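Local coordinates for phosphoinositol-specific phospholipase C (PDB 5FYP), which probably cleaves the phosphodiester bond of phosphoinositides in a calcium-dependent way, as a bacterial phosphoinositide-specific phospholipase C, at residues L47-W52 and L116-K121; P213-Q218 and K246-Q251; G110-T115 and P175-L180; N168-S173 and F253-I258; K195-A200 and S226-Q231. All coordinates share one frame; numbering follows the deposited sequence. Where two conformers were deposited one is given.

In the fold
Interaction 1 holds the calcium site: E48, D50 and D119 bind the ion, and N27 completes the protein ligands. Interaction 3 lies at the start of the same strand, 114-120, its centre about 21 Å from that of interaction 1. The two touch where L47 N meets T115 O at 2.9 Å, probably a hydrogen bond. Interactions 2 and 4 share helix 249-254, with centres about 13 Å apart, and Q218 of the first packs on Y255 of the second. Interaction 5 joins this group through P213 CA, 3.6 Å from L196 CD2. It lies on the opposite side of the chain's centre from interaction 3, about 28 Å between centres.

Interaction 1: L47-W52 and L116-K121. With CA (calcium ion), chain I.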
# COMPACT_ATOMS: atom_id res chain seq x y z
N LEU A 47 -0.32 -6.76 -1.46
CA LEU A 47 0.63 -7.47 -0.57
C LEU A 47 1.12 -6.54 0.51
O LEU A 47 0.74 -5.37 0.55
CB LEU A 47 1.84 -8.01 -1.38
CG LEU A 47 1.59 -9.25 -2.28
CD1 LEU A 47 0.53 -9.21 -3.33
CD2 LEU A 47 2.92 -9.66 -2.86
N GLU A 48 1.92 -7.06 1.44
CA GLU A 48 2.37 -6.27 2.60
C GLU A 48 3.76 -6.73 3.01
O GLU A 48 4.04 -7.92 3.05
CB GLU A 48 1.41 -6.41 3.78
CG GLU A 48 1.79 -5.59 5.00
CD GLU A 48 0.71 -5.53 6.07
OE1 GLU A 48 -0.22 -6.35 6.02
OE2 GLU A 48 0.83 -4.65 6.97
N LEU A 49 4.58 -5.75 3.38
CA LEU A 49 5.91 -5.94 3.93
C LEU A 49 6.07 -5.09 5.17
O LEU A 49 5.86 -3.89 5.11
CB LEU A 49 7.00 -5.55 2.90
CG LEU A 49 7.08 -6.46 1.69
CD1 LEU A 49 7.77 -5.80 0.52
CD2 LEU A 49 7.76 -7.78 2.06
N ASP A 50 6.51 -5.70 6.29
CA ASP A 50 6.89 -4.95 7.48
C ASP A 50 8.39 -4.74 7.44
O ASP A 50 9.15 -5.72 7.30
CB ASP A 50 6.55 -5.72 8.76
CG ASP A 50 5.06 -5.84 9.04
OD1 ASP A 50 4.25 -5.20 8.37
OD2 ASP A 50 4.71 -6.62 9.97
N PHE A 51 8.84 -3.48 7.57
CA PHE A 51 10.27 -3.23 7.36
C PHE A 51 10.88 -2.42 8.49
O PHE A 51 10.30 -1.47 9.02
CB PHE A 51 10.54 -2.64 5.97
CG PHE A 51 10.11 -1.21 5.76
CD1 PHE A 51 8.79 -0.86 5.45
CD2 PHE A 51 11.05 -0.19 5.78
CE1 PHE A 51 8.44 0.46 5.21
CE2 PHE A 51 10.70 1.12 5.52
CZ PHE A 51 9.40 1.45 5.24
N TRP A 52 12.08 -2.85 8.83
CA TRP A 52 12.85 -2.39 10.01
C TRP A 52 14.16 -1.80 9.54
O TRP A 52 14.81 -2.30 8.61
CB TRP A 52 13.12 -3.57 10.95
CG TRP A 52 11.88 -4.18 11.54
CD1 TRP A 52 11.01 -5.03 10.94
CD2 TRP A 52 11.36 -3.92 12.84
NE1 TRP A 52 9.97 -5.31 11.80
CE2 TRP A 52 10.16 -4.65 12.97
CE3 TRP A 52 11.78 -3.14 13.91
CZ2 TRP A 52 9.38 -4.60 14.12
CZ3 TRP A 52 11.01 -3.09 15.05
CH2 TRP A 52 9.81 -3.81 15.15
N LEU A 116 1.48 -2.52 -2.93
CA LEU A 116 2.36 -3.01 -1.85
C LEU A 116 2.26 -2.09 -0.66
O LEU A 116 2.64 -0.92 -0.73
CB LEU A 116 3.80 -3.08 -2.28
CG LEU A 116 4.20 -3.91 -3.43
CD1 LEU A 116 5.72 -3.92 -3.57
CD2 LEU A 116 3.68 -5.33 -3.30
N ILE A 117 1.76 -2.64 0.44
CA ILE A 117 1.68 -1.93 1.71
C ILE A 117 3.02 -2.11 2.42
O ILE A 117 3.42 -3.21 2.75
CB ILE A 117 0.54 -2.51 2.58
CG1 ILE A 117 -0.81 -2.55 1.80
CG2 ILE A 117 0.43 -1.79 3.93
CD1 ILE A 117 -1.32 -1.24 1.27
N LEU A 118 3.72 -1.00 2.61
CA LEU A 118 5.03 -0.95 3.24
C LEU A 118 4.83 -0.41 4.65
O LEU A 118 4.67 0.80 4.84
CB LEU A 118 5.99 -0.13 2.40
CG LEU A 118 6.10 -0.58 0.93
CD1 LEU A 118 7.00 0.38 0.17
CD2 LEU A 118 6.58 -2.00 0.80
N ASP A 119 4.79 -1.33 5.61
CA ASP A 119 4.45 -1.03 6.99
C ASP A 119 5.76 -0.81 7.76
O ASP A 119 6.49 -1.74 8.09
CB ASP A 119 3.62 -2.16 7.57
CG ASP A 119 3.00 -1.86 8.92
OD1 ASP A 119 3.08 -0.69 9.35
OD2 ASP A 119 2.41 -2.82 9.51
N LYS A 120 6.10 0.47 7.92
CA LYS A 120 7.35 0.88 8.50
C LYS A 120 7.31 0.73 10.02
O LYS A 120 6.38 1.19 10.64
CB LYS A 120 7.64 2.34 8.14
CG LYS A 120 9.05 2.77 8.50
CD LYS A 120 9.38 4.19 8.07
CE LYS A 120 10.84 4.48 7.90
NZ LYS A 120 11.76 3.86 8.87
N LYS A 121 8.35 0.11 10.59
CA LYS A 121 8.34 -0.26 12.01
C LYS A 121 9.22 0.58 12.92
O LYS A 121 9.05 0.53 14.14
CB LYS A 121 8.66 -1.74 12.16
CG LYS A 121 7.60 -2.64 11.52
CD LYS A 121 6.24 -2.55 12.18
CE LYS A 121 5.19 -3.37 11.47
NZ LYS A 121 3.86 -3.24 12.12
CA CA I . 2.02 -5.16 8.98
O HOH W 1 2.50 -5.75 11.28
O HOH W 2 11.64 1.03 9.66
O HOH W 3 -0.07 -5.12 10.16
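Strands 47-52 and 116-120 run parallel, their axes 18° apart, with L47 facing L116 and F51 facing K120. Five backbone hydrogen bonds join the segments, from I117 N to L47 O at one end to K121 N to F51 O at the other. E48, D50 and D119 project from one face of the sheet. E48 OE2, D50 OD1 and D119 OD2 each bind calcium, the last at 2.4 Å. E48 OE1 forms a salt bridge to R260. The carboxylate planes of D50 and D119 are nearly perpendicular, 80° apart. K121 NZ forms a salt bridge to D119 OD2 (3.0 Å), coming from above the carboxylate plane. A calcium-bound water links K121 NZ to D50 OD2, which also bonds Y29. K121 CB sits over the W52 six-membered ring, 3.4 Å from its centroid. With W52 cut back to an alanine, the K121 chain would probably lose its flat support, and R69 O its indole partner. On the other face L49 CD1 meets L118 CD2 at 4.0 Å, and K120 CA lies over the F51 ring. With N27, these carboxylates form the calcium site on parallel strands, consistent with the TIM-barrel-like fold of this phospholipase family.

Interaction 2: P213-Q218 and K246-Q251; sequences PVTNGQ and KSWAKQ
Ring packing carries most of the contact between 213-218 and 246-251. G217 CA lies over one face of W248, 3.9 Å from the centroid of the six-membered ring and offset toward its rim. Q218 N is over the same ring, 3.4 Å from W248 CH2. The Q218 amide arrives differently: its OE1 meets the ring edge in plane, 3.4 Å from W248 CZ3. At the base of the indole, T215 CG2 touches W248 CB at 3.9 Å. A serine in place of W248 would probably open a gap beneath G217 and leave the 216-218 backbone less firmly placed. Q218 NE2 donates a hydrogen bond to Q251 OE1, 3.1 Å long and bent to 142°. Q218 turns at its second torsion (chi2 70°), which brings the amide across to Q251. Its NE2 also bonds S222. The arrangement is a surface contact of the barrel-like fold: a tryptophan in the region where helix 249-254 begins packs under the loop that follows strand 210-211.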
# COMPACT_ATOMS: atom_id res chain seq x y z
N PRO A 213 -2.52 7.42 6.26
CA PRO A 213 -2.51 7.58 7.72
C PRO A 213 -3.53 6.72 8.44
O PRO A 213 -4.60 6.40 7.91
CB PRO A 213 -2.81 9.06 7.92
CG PRO A 213 -3.58 9.45 6.70
CD PRO A 213 -2.96 8.65 5.58
N VAL A 214 -3.20 6.42 9.69
CA VAL A 214 -4.13 5.84 10.64
C VAL A 214 -5.31 6.80 10.76
O VAL A 214 -5.16 7.99 10.98
CB VAL A 214 -3.46 5.64 12.02
CG1 VAL A 214 -4.47 5.14 13.04
CG2 VAL A 214 -2.27 4.69 11.92
N THR A 215 -6.53 6.23 10.61
CA THR A 215 -7.77 7.01 10.44
C THR A 215 -8.80 6.63 11.47
O THR A 215 -9.19 5.47 11.51
CB THR A 215 -8.26 6.78 9.02
OG1 THR A 215 -7.28 7.24 8.08
CG2 THR A 215 -9.58 7.47 8.71
N ASN A 216 -9.22 7.63 12.25
CA ASN A 216 -10.28 7.43 13.24
C ASN A 216 -11.21 8.63 13.38
O ASN A 216 -12.00 8.69 14.32
CB ASN A 216 -9.78 6.92 14.58
CG ASN A 216 -8.92 7.90 15.31
OD1 ASN A 216 -8.91 9.08 15.03
ND2 ASN A 216 -8.14 7.38 16.23
N GLY A 217 -11.16 9.56 12.43
CA GLY A 217 -12.04 10.72 12.43
C GLY A 217 -12.02 11.35 11.08
O GLY A 217 -11.14 11.07 10.24
N GLN A 218 -13.00 12.22 10.82
CA GLN A 218 -13.13 12.84 9.51
C GLN A 218 -11.87 13.64 9.15
O GLN A 218 -11.52 13.70 7.98
CB GLN A 218 -14.37 13.72 9.47
CG GLN A 218 -14.63 14.32 8.11
CD GLN A 218 -15.08 13.32 7.07
OE1 GLN A 218 -15.93 12.47 7.34
NE2 GLN A 218 -14.55 13.42 5.86
N LYS A 246 -13.36 0.80 10.87
CA LYS A 246 -13.70 0.51 9.46
C LYS A 246 -14.86 1.29 8.93
O LYS A 246 -15.03 1.42 7.72
CB LYS A 246 -13.94 -0.96 9.26
CG LYS A 246 -15.21 -1.50 9.90
CD LYS A 246 -15.40 -2.96 9.50
CE LYS A 246 -16.67 -3.55 10.04
NZ LYS A 246 -16.86 -4.92 9.49
N SER A 247 -15.70 1.83 9.81
CA SER A 247 -16.81 2.69 9.36
C SER A 247 -16.30 3.87 8.52
O SER A 247 -17.04 4.38 7.68
CB SER A 247 -17.64 3.20 10.55
OG SER A 247 -16.88 3.95 11.46
N TRP A 248 -15.06 4.32 8.76
CA TRP A 248 -14.48 5.43 8.01
C TRP A 248 -14.19 5.09 6.55
O TRP A 248 -13.99 6.00 5.75
CB TRP A 248 -13.22 5.98 8.70
CG TRP A 248 -13.59 6.62 9.97
CD1 TRP A 248 -13.49 6.14 11.21
CD2 TRP A 248 -14.30 7.87 10.08
NE1 TRP A 248 -14.07 7.01 12.12
CE2 TRP A 248 -14.56 8.08 11.43
CE3 TRP A 248 -14.71 8.83 9.17
CZ2 TRP A 248 -15.29 9.21 11.88
CZ3 TRP A 248 -15.43 9.93 9.58
CH2 TRP A 248 -15.70 10.11 10.94
N ALA A 249 -14.25 3.80 6.17
CA ALA A 249 -13.99 3.44 4.79
C ALA A 249 -15.04 4.08 3.87
O ALA A 249 -14.74 4.41 2.74
CB ALA A 249 -13.94 1.95 4.59
N LYS A 250 -16.28 4.23 4.34
CA LYS A 250 -17.31 4.87 3.52
C LYS A 250 -16.94 6.30 3.16
O LYS A 250 -17.23 6.78 2.08
CB LYS A 250 -18.70 4.81 4.19
CG LYS A 250 -19.35 3.43 4.17
CD LYS A 250 -20.73 3.36 4.77
CE LYS A 250 -21.37 2.01 4.47
NZ LYS A 250 -21.74 1.78 3.04
N GLN A 251 -16.28 7.00 4.09
CA GLN A 251 -15.80 8.37 3.83
C GLN A 251 -14.54 8.37 2.99
O GLN A 251 -14.39 9.27 2.14
CB GLN A 251 -15.69 9.14 5.11
CG GLN A 251 -17.02 9.70 5.56
CD GLN A 251 -17.46 10.82 4.60
OE1 GLN A 251 -16.66 11.74 4.30
NE2 GLN A 251 -18.54 10.56 3.88

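Interaction 3: G110-T115 and P175-L180; sequences GHFPIT and PTANDL
This is a buried apolar contact between two loop regions, one leading into strand 114-120 and the other lying before strand 184-189. P113 and A177 point toward each other's segments, and L180 completes the group. P113 CG packs on L180 CB at 3.8 Å, the two side chains crossing at about a right angle. P113 CB also rests 3.6 Å from L180 O, while P113 CD lies near A177 O. The A177 methyl meets the F112 ring, with CB 3.5 Å from F112 CE2. F112 has CG anti to its own nitrogen (chi1 -175°), and its ring end comes round to A177. P113 CD lies over one face of F112, toward the rim, 3.4 Å above the ring plane.

Strands 114-120 and 184-189 are parallel neighbours in the sheet, as in the family's barrel-like fold, so the contact joins the approaches to two adjacent strands. Strand 20-25 adds I20, which touches both F112 and A177. The 175-180 segment is shaped by an ST motif: D179 N donates to T176 OG1 at 3.0 Å, and T176 N donates back to D179 OD2. On the other segment, H111 ND1 donates to F112 O at 2.8 Å. The bond is nearly straight at 170°, and it reaches the oxygen from above the carbonyl plane. H111 NE2 is held by S105, so both ring nitrogens are used and the imidazole is fixed in rotation.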
# COMPACT_ATOMS: atom_id res chain seq x y z
N GLY A 110 0.81 -6.95 -18.58
CA GLY A 110 -0.63 -6.72 -18.59
C GLY A 110 -1.30 -6.97 -17.26
O GLY A 110 -2.52 -7.00 -17.19
N HIS A 111 -0.50 -7.15 -16.20
CA HIS A 111 -1.12 -7.48 -14.93
C HIS A 111 -1.96 -6.34 -14.35
O HIS A 111 -1.67 -5.16 -14.54
CB HIS A 111 -0.09 -7.97 -13.90
CG HIS A 111 0.96 -6.96 -13.50
ND1 HIS A 111 0.73 -5.95 -12.60
CD2 HIS A 111 2.26 -6.86 -13.85
CE1 HIS A 111 1.84 -5.26 -12.43
NE2 HIS A 111 2.79 -5.80 -13.16
N PHE A 112 -2.99 -6.73 -13.63
CA PHE A 112 -3.74 -5.82 -12.80
C PHE A 112 -2.76 -5.11 -11.86
O PHE A 112 -1.79 -5.72 -11.40
CB PHE A 112 -4.77 -6.64 -12.01
CG PHE A 112 -5.70 -5.82 -11.19
CD1 PHE A 112 -5.32 -5.39 -9.92
CD2 PHE A 112 -6.95 -5.46 -11.66
CE1 PHE A 112 -6.16 -4.59 -9.17
CE2 PHE A 112 -7.79 -4.69 -10.90
CZ PHE A 112 -7.40 -4.25 -9.66
N PRO A 113 -2.94 -3.81 -11.59
CA PRO A 113 -1.96 -3.10 -10.78
C PRO A 113 -1.73 -3.76 -9.43
O PRO A 113 -2.70 -4.16 -8.76
CB PRO A 113 -2.56 -1.70 -10.63
CG PRO A 113 -4.03 -1.89 -10.92
CD PRO A 113 -4.04 -2.93 -12.01
N ILE A 114 -0.46 -3.82 -9.03
CA ILE A 114 -0.08 -4.40 -7.73
C ILE A 114 0.07 -3.27 -6.72
O ILE A 114 0.73 -2.29 -7.01
CB ILE A 114 1.23 -5.16 -7.84
CG1 ILE A 114 1.09 -6.35 -8.78
CG2 ILE A 114 1.75 -5.58 -6.47
CD1 ILE A 114 2.41 -6.92 -9.25
N THR A 115 -0.53 -3.45 -5.56
CA THR A 115 -0.40 -2.51 -4.47
C THR A 115 0.42 -3.18 -3.36
O THR A 115 0.08 -4.28 -2.92
CB THR A 115 -1.76 -2.04 -3.95
OG1 THR A 115 -2.48 -1.42 -5.01
CG2 THR A 115 -1.63 -1.02 -2.83
N PRO A 175 -7.36 6.58 -12.43
CA PRO A 175 -7.28 5.78 -13.64
C PRO A 175 -7.87 4.39 -13.41
O PRO A 175 -7.91 3.86 -12.28
CB PRO A 175 -5.77 5.71 -13.92
CG PRO A 175 -5.21 6.91 -13.20
CD PRO A 175 -6.04 7.00 -11.96
N THR A 176 -8.32 3.79 -14.50
CA THR A 176 -8.92 2.45 -14.42
C THR A 176 -7.86 1.40 -14.21
O THR A 176 -6.66 1.63 -14.44
CB THR A 176 -9.74 2.08 -15.67
OG1 THR A 176 -8.83 2.02 -16.76
CG2 THR A 176 -10.86 3.11 -15.93
N ALA A 177 -8.28 0.20 -13.83
CA ALA A 177 -7.33 -0.92 -13.78
C ALA A 177 -6.65 -1.14 -15.13
O ALA A 177 -5.45 -1.40 -15.18
CB ALA A 177 -7.98 -2.17 -13.26
N ASN A 178 -7.40 -1.03 -16.23
CA ASN A 178 -6.81 -1.11 -17.57
C ASN A 178 -5.72 -0.04 -17.77
O ASN A 178 -4.64 -0.32 -18.27
CB ASN A 178 -7.89 -0.96 -18.64
CG ASN A 178 -7.34 -1.10 -20.03
OD1 ASN A 178 -6.78 -2.12 -20.33
ND2 ASN A 178 -7.44 -0.06 -20.83
N ASP A 179 -6.02 1.20 -17.38
CA ASP A 179 -5.05 2.28 -17.48
C ASP A 179 -3.78 1.95 -16.67
O ASP A 179 -2.68 2.39 -17.03
CB ASP A 179 -5.59 3.59 -16.91
CG ASP A 179 -6.72 4.21 -17.70
OD1 ASP A 179 -6.82 4.00 -18.92
OD2 ASP A 179 -7.51 4.96 -17.04
N LEU A 180 -3.96 1.24 -15.56
CA LEU A 180 -2.89 0.90 -14.63
C LEU A 180 -2.29 -0.49 -14.85
O LEU A 180 -1.60 -1.02 -13.98
CB LEU A 180 -3.39 1.05 -13.20
CG LEU A 180 -3.81 2.45 -12.76
CD1 LEU A 180 -4.51 2.37 -11.43
CD2 LEU A 180 -2.64 3.38 -12.73

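Interaction 4: N168-S173 and F253-I258; sequences NLKGKS and FAYSHI
S256 donates through OG to K172 O at 2.7 Å, lying in the carbonyl plane. Its OG is anti to the carbonyl carbon (chi1 -62°), and this torsion places the hydroxyl against the 168-173 loop. The same OG accepts from a water at 2.6 Å. That water also donates to A254 O and accepts from G171 N, and so ties three groups of the two segments together. S256 has positive phi and ends helix 249-254 in a Schellman motif. Across from it, residues 169-172 form a type II beta turn closed by K172 N to L169 O, with G171 at its positive-phi position.

K170 lies over one face of the Y255 ring. Its CD is 4.1 Å from the ring centroid and displaced toward the rim. The K170 chain is extended as far as CD and bends at chi3 (77°), which leads its end away from 253-258. L169 packs by its CB at 3.2 Å from Y255 O. Its CD1 reaches H257 CD2 at 4.0 Å, the two side chains meeting at a slant. H257 ND1 bonds N239, and H257 NE2 bonds Q166 O. The imidazole is thus held at both nitrogens, with Y255 CB over one of its faces. The chemistry implies a mixed join of turn to helix end: the S256 hydroxyl both donates and accepts, water bridges G171 N and A254 O, and the K170 and L169 chains add apolar contact.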
# COMPACT_ATOMS: atom_id res chain seq x y z
N ASN A 168 -9.03 17.42 -3.43
CA ASN A 168 -9.38 17.44 -4.85
C ASN A 168 -9.80 16.09 -5.40
O ASN A 168 -10.49 16.03 -6.42
CB ASN A 168 -8.28 18.07 -5.67
CG ASN A 168 -8.15 19.57 -5.41
OD1 ASN A 168 -9.06 20.20 -4.89
ND2 ASN A 168 -7.06 20.14 -5.84
N LEU A 169 -9.46 15.01 -4.70
CA LEU A 169 -9.95 13.69 -5.12
C LEU A 169 -11.44 13.51 -4.98
O LEU A 169 -12.01 12.65 -5.65
CB LEU A 169 -9.23 12.58 -4.37
CG LEU A 169 -7.84 12.26 -4.96
CD1 LEU A 169 -7.01 11.47 -3.95
CD2 LEU A 169 -7.98 11.47 -6.23
N LYS A 170 -12.09 14.27 -4.10
CA LYS A 170 -13.51 14.11 -3.90
C LYS A 170 -14.25 14.36 -5.22
O LYS A 170 -14.10 15.40 -5.84
CB LYS A 170 -14.00 15.06 -2.81
CG LYS A 170 -15.45 14.85 -2.43
CD LYS A 170 -15.89 15.93 -1.42
CE LYS A 170 -16.11 17.21 -2.24
NZ LYS A 170 -16.91 18.22 -1.60
N GLY A 171 -15.04 13.40 -5.62
CA GLY A 171 -15.80 13.51 -6.88
C GLY A 171 -15.02 13.11 -8.11
O GLY A 171 -15.54 13.18 -9.21
N LYS A 172 -13.80 12.61 -7.92
CA LYS A 172 -12.95 12.26 -9.06
C LYS A 172 -12.68 10.75 -9.11
O LYS A 172 -12.66 10.02 -8.13
CB LYS A 172 -11.65 13.08 -9.03
CG LYS A 172 -11.80 14.60 -9.34
CD LYS A 172 -11.70 14.90 -10.84
CE LYS A 172 -11.63 16.35 -11.26
NZ LYS A 172 -12.36 17.28 -10.38
N SER A 173 -12.39 10.30 -10.31
CA SER A 173 -12.02 8.91 -10.58
C SER A 173 -10.52 8.78 -10.75
O SER A 173 -9.86 9.55 -11.46
CB SER A 173 -12.69 8.42 -11.86
OG SER A 173 -14.08 8.41 -11.70
N PHE A 253 -14.07 6.20 0.65
CA PHE A 253 -14.75 5.97 -0.61
C PHE A 253 -15.36 7.25 -1.16
O PHE A 253 -15.21 7.59 -2.35
CB PHE A 253 -15.81 4.86 -0.41
CG PHE A 253 -16.70 4.61 -1.60
CD1 PHE A 253 -16.34 3.78 -2.61
CD2 PHE A 253 -17.92 5.25 -1.70
CE1 PHE A 253 -17.19 3.56 -3.69
CE2 PHE A 253 -18.77 5.02 -2.77
CZ PHE A 253 -18.39 4.19 -3.77
N ALA A 254 -16.05 8.01 -0.31
CA ALA A 254 -16.67 9.28 -0.73
C ALA A 254 -15.64 10.28 -1.26
O ALA A 254 -15.93 11.11 -2.13
CB ALA A 254 -17.46 9.88 0.41
N TYR A 255 -14.46 10.25 -0.67
CA TYR A 255 -13.35 11.14 -1.04
C TYR A 255 -12.44 10.58 -2.12
O TYR A 255 -11.43 11.22 -2.45
CB TYR A 255 -12.52 11.55 0.21
CG TYR A 255 -13.00 12.85 0.81
CD1 TYR A 255 -14.15 12.92 1.60
CD2 TYR A 255 -12.33 14.04 0.52
CE1 TYR A 255 -14.57 14.15 2.08
CE2 TYR A 255 -12.74 15.25 1.00
CZ TYR A 255 -13.89 15.31 1.76
OH TYR A 255 -14.28 16.56 2.19
N SER A 256 -12.78 9.41 -2.69
CA SER A 256 -11.89 8.75 -3.68
C SER A 256 -10.49 8.55 -3.11
O SER A 256 -9.49 8.66 -3.82
CB SER A 256 -11.86 9.46 -5.01
OG SER A 256 -13.17 9.43 -5.55
N HIS A 257 -10.43 8.24 -1.80
CA HIS A 257 -9.18 7.75 -1.21
C HIS A 257 -9.24 6.23 -1.12
O HIS A 257 -10.28 5.67 -0.80
CB HIS A 257 -8.98 8.29 0.21
CG HIS A 257 -8.81 9.78 0.31
ND1 HIS A 257 -8.48 10.35 1.51
CD2 HIS A 257 -8.94 10.79 -0.56
CE1 HIS A 257 -8.42 11.66 1.37
NE2 HIS A 257 -8.72 11.96 0.13
N ILE A 258 -8.11 5.55 -1.33
CA ILE A 258 -8.09 4.09 -1.23
C ILE A 258 -8.04 3.69 0.22
O ILE A 258 -7.02 3.92 0.93
CB ILE A 258 -6.94 3.48 -2.02
CG1 ILE A 258 -6.90 3.97 -3.46
CG2 ILE A 258 -7.00 1.96 -1.95
CD1 ILE A 258 -8.16 3.75 -4.25
O HOH W 4 -15.30 10.80 -4.78

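Interaction 5: K195-A200 and S226-Q231; sequences KLSQYA and SGMSSQ
S197 sets its side chain against the backbone and side chain of M228. Its CB lies 3.7 Å from M228 CB, and its OG 3.5 Å from M228 CA. The hydroxyl oxygen accepts from S229 N at 3.1 Å, and the bond is almost straight at 168°. S197 OG stands opposite its own backbone nitrogen (chi1 -168°), and from there it reaches past M228 to the next amide.

The M228 chain bends at chi2 and chi3, bringing SD to 4.0 Å from L196 CB and 3.7 Å from S197 N. The sulfur therefore touches two successive residues of helix 193-203. The CG of M228 also rests on S197 CB, 3.8 Å away. G227, just before it, has positive phi, a backbone shape that favours glycine.

S229 is the N-cap of helix 230-233. Its OG accepts from S232 N and also bonds E201. The S229 amide is taken by S197, and its hydroxyl serves the new helix. The cap residue is thereby held through both its amide and its hydroxyl. S197 O bonds S232 OG, a second tie between the two helices. M228 and L196 both touch I211 of strand 210-211, and A200 does so too. The contact thus sets the start of helix 230-233 against the middle of helix 193-203, beside strand 210-211.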
# COMPACT_ATOMS: atom_id res chain seq x y z
N LYS A 195 5.37 9.87 11.26
CA LYS A 195 6.37 9.37 10.33
C LYS A 195 5.95 9.56 8.88
O LYS A 195 6.80 9.75 8.01
CB LYS A 195 6.73 7.90 10.61
CG LYS A 195 7.81 7.68 11.65
CD LYS A 195 7.54 8.26 13.01
CE LYS A 195 8.63 7.86 14.00
NZ LYS A 195 8.47 8.47 15.33
N LEU A 196 4.65 9.49 8.61
CA LEU A 196 4.13 9.77 7.29
C LEU A 196 4.25 11.26 6.97
O LEU A 196 4.57 11.64 5.84
CB LEU A 196 2.67 9.32 7.17
CG LEU A 196 2.45 7.82 6.91
CD1 LEU A 196 3.22 6.86 7.74
CD2 LEU A 196 0.98 7.53 6.96
N SER A 197 3.99 12.11 7.97
CA SER A 197 4.12 13.55 7.77
C SER A 197 5.57 13.94 7.46
O SER A 197 5.82 14.77 6.59
CB SER A 197 3.60 14.27 9.00
OG SER A 197 3.47 15.66 8.74
N GLN A 198 6.49 13.27 8.14
CA GLN A 198 7.91 13.52 7.90
C GLN A 198 8.29 13.12 6.46
O GLN A 198 9.04 13.82 5.79
CB GLN A 198 8.74 12.74 8.90
CG GLN A 198 8.65 13.31 10.31
CD GLN A 198 8.99 12.30 11.39
OE1 GLN A 198 9.55 11.24 11.14
NE2 GLN A 198 8.68 12.63 12.61
N TYR A 199 7.79 11.96 6.02
CA TYR A 199 8.05 11.51 4.65
C TYR A 199 7.51 12.51 3.63
O TYR A 199 8.22 12.93 2.71
CB TYR A 199 7.45 10.11 4.47
CG TYR A 199 7.52 9.65 3.03
CD1 TYR A 199 8.67 9.04 2.52
CD2 TYR A 199 6.46 9.86 2.17
CE1 TYR A 199 8.76 8.69 1.19
CE2 TYR A 199 6.52 9.50 0.83
CZ TYR A 199 7.69 8.92 0.34
OH TYR A 199 7.74 8.60 -0.98
N ALA A 200 6.26 12.94 3.79
CA ALA A 200 5.66 13.85 2.84
C ALA A 200 6.33 15.22 2.85
O ALA A 200 6.48 15.85 1.80
CB ALA A 200 4.16 13.98 3.09
N SER A 226 -4.58 13.78 12.14
CA SER A 226 -3.97 13.62 13.45
C SER A 226 -2.51 13.25 13.31
O SER A 226 -2.14 12.36 12.52
CB SER A 226 -4.68 12.50 14.20
OG SER A 226 -6.07 12.77 14.29
N GLY A 227 -1.64 13.96 14.02
CA GLY A 227 -0.23 13.69 13.99
C GLY A 227 0.53 14.21 12.79
O GLY A 227 1.73 13.93 12.67
N MET A 228 -0.14 14.94 11.88
CA MET A 228 0.51 15.46 10.67
C MET A 228 0.33 16.96 10.58
O MET A 228 -0.63 17.55 11.09
CB MET A 228 -0.00 14.81 9.39
CG MET A 228 -0.02 13.27 9.47
SD MET A 228 0.33 12.45 7.90
CE MET A 228 -0.88 13.23 6.86
N SER A 229 1.21 17.57 9.80
CA SER A 229 1.00 18.95 9.41
C SER A 229 -0.14 19.07 8.39
O SER A 229 -0.52 18.11 7.70
CB SER A 229 2.26 19.51 8.77
OG SER A 229 2.56 18.82 7.56
N SER A 230 -0.69 20.27 8.28
CA SER A 230 -1.64 20.57 7.23
C SER A 230 -1.03 20.32 5.82
O SER A 230 -1.66 19.75 4.93
CB SER A 230 -2.14 21.99 7.40
OG SER A 230 -3.06 22.26 6.39
N GLN A 231 0.21 20.73 5.63
CA GLN A 231 0.85 20.53 4.33
C GLN A 231 0.92 19.03 3.97
O GLN A 231 0.56 18.63 2.86
CB GLN A 231 2.26 21.09 4.36
CG GLN A 231 3.09 20.79 3.13
CD GLN A 231 4.56 21.17 3.31
OE1 GLN A 231 4.88 21.98 4.17
NE2 GLN A 231 5.47 20.58 2.51